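Local structure of surface glycoprotein (Trypanosoma brucei, 5KLH) at residues Y176-Y181 with L186-E191. The protein is an insect-stage surface antigen of the parasite, here represented by its bilobed ectodomain, which is thought to act as a sensor at the membrane. Numbering follows the deposited sequence.
Sequences YQSALY and LSQGYE
Ser178 OG sits between two backbone groups: it donates to Ser187 O across the contact, a short bond at 2.5 Å, and accepts from Leu180 N of its own segment at 3.0 Å. The second bond is nearly straight, with 160° at the hydrogen, and closes an ST turn. The hydroxyl gets to the carbonyl of Ser187 because chi1 of Ser178 is 174°, which turns OG opposite the backbone N and beside its own carbonyl carbon. There the C=O...OG angle is 151°, with the donor somewhat off the carbonyl plane. Leu180 approaches the same carbonyl with carbon, CB lying 3.5 Å from Ser187 O, while its CD1 runs on to Gln188 C at 4.0 Å. In return, Ser187 CB packs 3.5 Å from Leu180 O. The Gln188 chain is bent at chi2, which brings its amide alongside Ser178, with NE2 3.4 Å from Ser178 CB. That amide is fixed from elsewhere: OE1 bonds to Tyr159 N of strand 145-164, and NE2 to His185 O. Ser187 centres an inverse gamma turn just before strand 189-191, which pairs antiparallel with strand 145-164; from the other segment, Leu180 reaches Phe209 of helix 208-215. Using the hydroxyl as both donor and acceptor, buried Ser178 satisfies two main-chain groups at once and ties the loop after strand 170-172 to the entry of the next strand.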
loop_
_atom_site.group_PDB
_atom_site.type_symbol
_atom_site.label_atom_id
_atom_site.label_comp_id
_atom_site.label_asym_id
_atom_site.label_seq_id
_atom_site.Cartn_x
_atom_site.Cartn_y
_atom_site.Cartn_z
ATOM N N TYR A 176 0.940 -5.759 8.643
ATOM C CA TYR A 176 0.639 -4.685 7.700
ATOM C C TYR A 176 1.666 -3.575 7.783
ATOM O O TYR A 176 1.733 -2.868 8.792
ATOM C CB TYR A 176 -0.762 -4.122 7.966
ATOM C CG TYR A 176 -1.880 -5.108 7.731
ATOM C CD1 TYR A 176 -2.329 -5.943 8.754
ATOM C CD2 TYR A 176 -2.479 -5.214 6.485
ATOM C CE1 TYR A 176 -3.348 -6.847 8.524
ATOM C CE2 TYR A 176 -3.493 -6.119 6.254
ATOM C CZ TYR A 176 -3.925 -6.920 7.278
ATOM O OH TYR A 176 -4.929 -7.826 7.059
ATOM N N GLN A 177 2.466 -3.409 6.728
ATOM C CA GLN A 177 3.459 -2.343 6.687
ATOM C C GLN A 177 2.860 -1.121 6.000
ATOM O O GLN A 177 3.479 -0.067 5.936
ATOM C CB GLN A 177 4.734 -2.799 5.971
ATOM C CG GLN A 177 5.625 -3.767 6.784
ATOM C CD GLN A 177 5.547 -5.204 6.289
ATOM O OE1 GLN A 177 4.661 -5.557 5.514
ATOM N NE2 GLN A 177 6.483 -6.037 6.729
ATOM N N SER A 178 1.664 -1.301 5.445
ATOM C CA SER A 178 0.853 -0.198 4.942
ATOM C C SER A 178 -0.613 -0.560 5.091
ATOM O O SER A 178 -0.955 -1.750 5.162
ATOM C CB SER A 178 1.187 0.106 3.471
ATOM O OG SER A 178 0.295 1.090 2.943
ATOM N N ALA A 179 -1.475 0.457 5.139
ATOM C CA ALA A 179 -2.914 0.206 5.112
ATOM C C ALA A 179 -3.405 -0.065 3.705
ATOM O O ALA A 179 -4.506 -0.588 3.529
ATOM C CB ALA A 179 -3.688 1.386 5.710
ATOM N N LEU A 180 -2.612 0.311 2.694
ATOM C CA LEU A 180 -3.003 0.084 1.303
ATOM C C LEU A 180 -2.571 -1.285 0.776
ATOM O O LEU A 180 -1.452 -1.709 1.006
ATOM C CB LEU A 180 -2.407 1.157 0.387
ATOM C CG LEU A 180 -2.896 2.595 0.412
ATOM C CD1 LEU A 180 -2.152 3.348 -0.677
ATOM C CD2 LEU A 180 -4.387 2.634 0.138
ATOM N N TYR A 181 -3.456 -1.965 0.054
ATOM C CA TYR A 181 -3.092 -3.184 -0.661
ATOM C C TYR A 181 -1.898 -2.877 -1.566
ATOM O O TYR A 181 -1.904 -1.837 -2.219
ATOM C CB TYR A 181 -4.284 -3.656 -1.486
ATOM C CG TYR A 181 -4.159 -5.017 -2.112
ATOM C CD1 TYR A 181 -4.545 -6.143 -1.418
ATOM C CD2 TYR A 181 -3.712 -5.166 -3.410
ATOM C CE1 TYR A 181 -4.471 -7.392 -1.992
ATOM C CE2 TYR A 181 -3.639 -6.413 -3.999
ATOM C CZ TYR A 181 -4.011 -7.522 -3.276
ATOM O OH TYR A 181 -3.943 -8.774 -3.842
ATOM N N LEU A 186 6.298 -0.345 0.701
ATOM C CA LEU A 186 6.222 0.644 -0.371
ATOM C C LEU A 186 4.847 0.735 -1.020
ATOM O O LEU A 186 4.705 1.295 -2.108
ATOM C CB LEU A 186 7.270 0.353 -1.441
ATOM C CG LEU A 186 8.721 0.475 -0.975
ATOM C CD1 LEU A 186 9.674 0.386 -2.160
ATOM C CD2 LEU A 186 8.922 1.760 -0.215
ATOM N N SER A 187 3.836 0.195 -0.349
ATOM C CA SER A 187 2.458 0.307 -0.822
ATOM C C SER A 187 1.875 1.617 -0.311
ATOM O O SER A 187 1.020 1.614 0.572
ATOM C CB SER A 187 1.628 -0.885 -0.343
ATOM O OG SER A 187 2.184 -2.104 -0.805
ATOM N N GLN A 188 2.371 2.734 -0.844
ATOM C CA GLN A 188 2.048 4.046 -0.292
ATOM C C GLN A 188 1.427 4.963 -1.333
ATOM O O GLN A 188 1.217 4.569 -2.475
ATOM C CB GLN A 188 3.305 4.689 0.300
ATOM C CG GLN A 188 4.020 3.804 1.305
ATOM C CD GLN A 188 3.187 3.588 2.543
ATOM O OE1 GLN A 188 2.229 4.313 2.770
ATOM N NE2 GLN A 188 3.537 2.576 3.352
ATOM N N GLY A 189 1.134 6.189 -0.929
ATOM C CA GLY A 189 0.551 7.158 -1.837
ATOM C C GLY A 189 1.666 7.940 -2.476
ATOM O O GLY A 189 2.449 8.588 -1.773
ATOM N N TYR A 190 1.740 7.883 -3.806
ATOM C CA TYR A 190 2.833 8.517 -4.547
ATOM C C TYR A 190 2.351 9.530 -5.554
ATOM O O TYR A 190 1.206 9.455 -6.032
ATOM C CB TYR A 190 3.671 7.464 -5.271
ATOM C CG TYR A 190 4.467 6.595 -4.333
ATOM C CD1 TYR A 190 5.587 7.094 -3.696
ATOM C CD2 TYR A 190 4.098 5.281 -4.091
ATOM C CE1 TYR A 190 6.331 6.298 -2.822
ATOM C CE2 TYR A 190 4.834 4.479 -3.222
ATOM C CZ TYR A 190 5.944 5.005 -2.591
ATOM O OH TYR A 190 6.689 4.246 -1.716
ATOM N N GLU A 191 3.233 10.478 -5.876
ATOM C CA GLU A 191 2.970 11.454 -6.930
ATOM C C GLU A 191 4.130 11.501 -7.921
ATOM O O GLU A 191 5.193 10.910 -7.695
ATOM C CB GLU A 191 2.725 12.858 -6.344
ATOM C CG GLU A 191 1.608 12.946 -5.343
ATOM C CD GLU A 191 0.241 12.817 -5.985
ATOM O OE1 GLU A 191 0.150 12.902 -7.230
ATOM O OE2 GLU A 191 -0.738 12.616 -5.239
#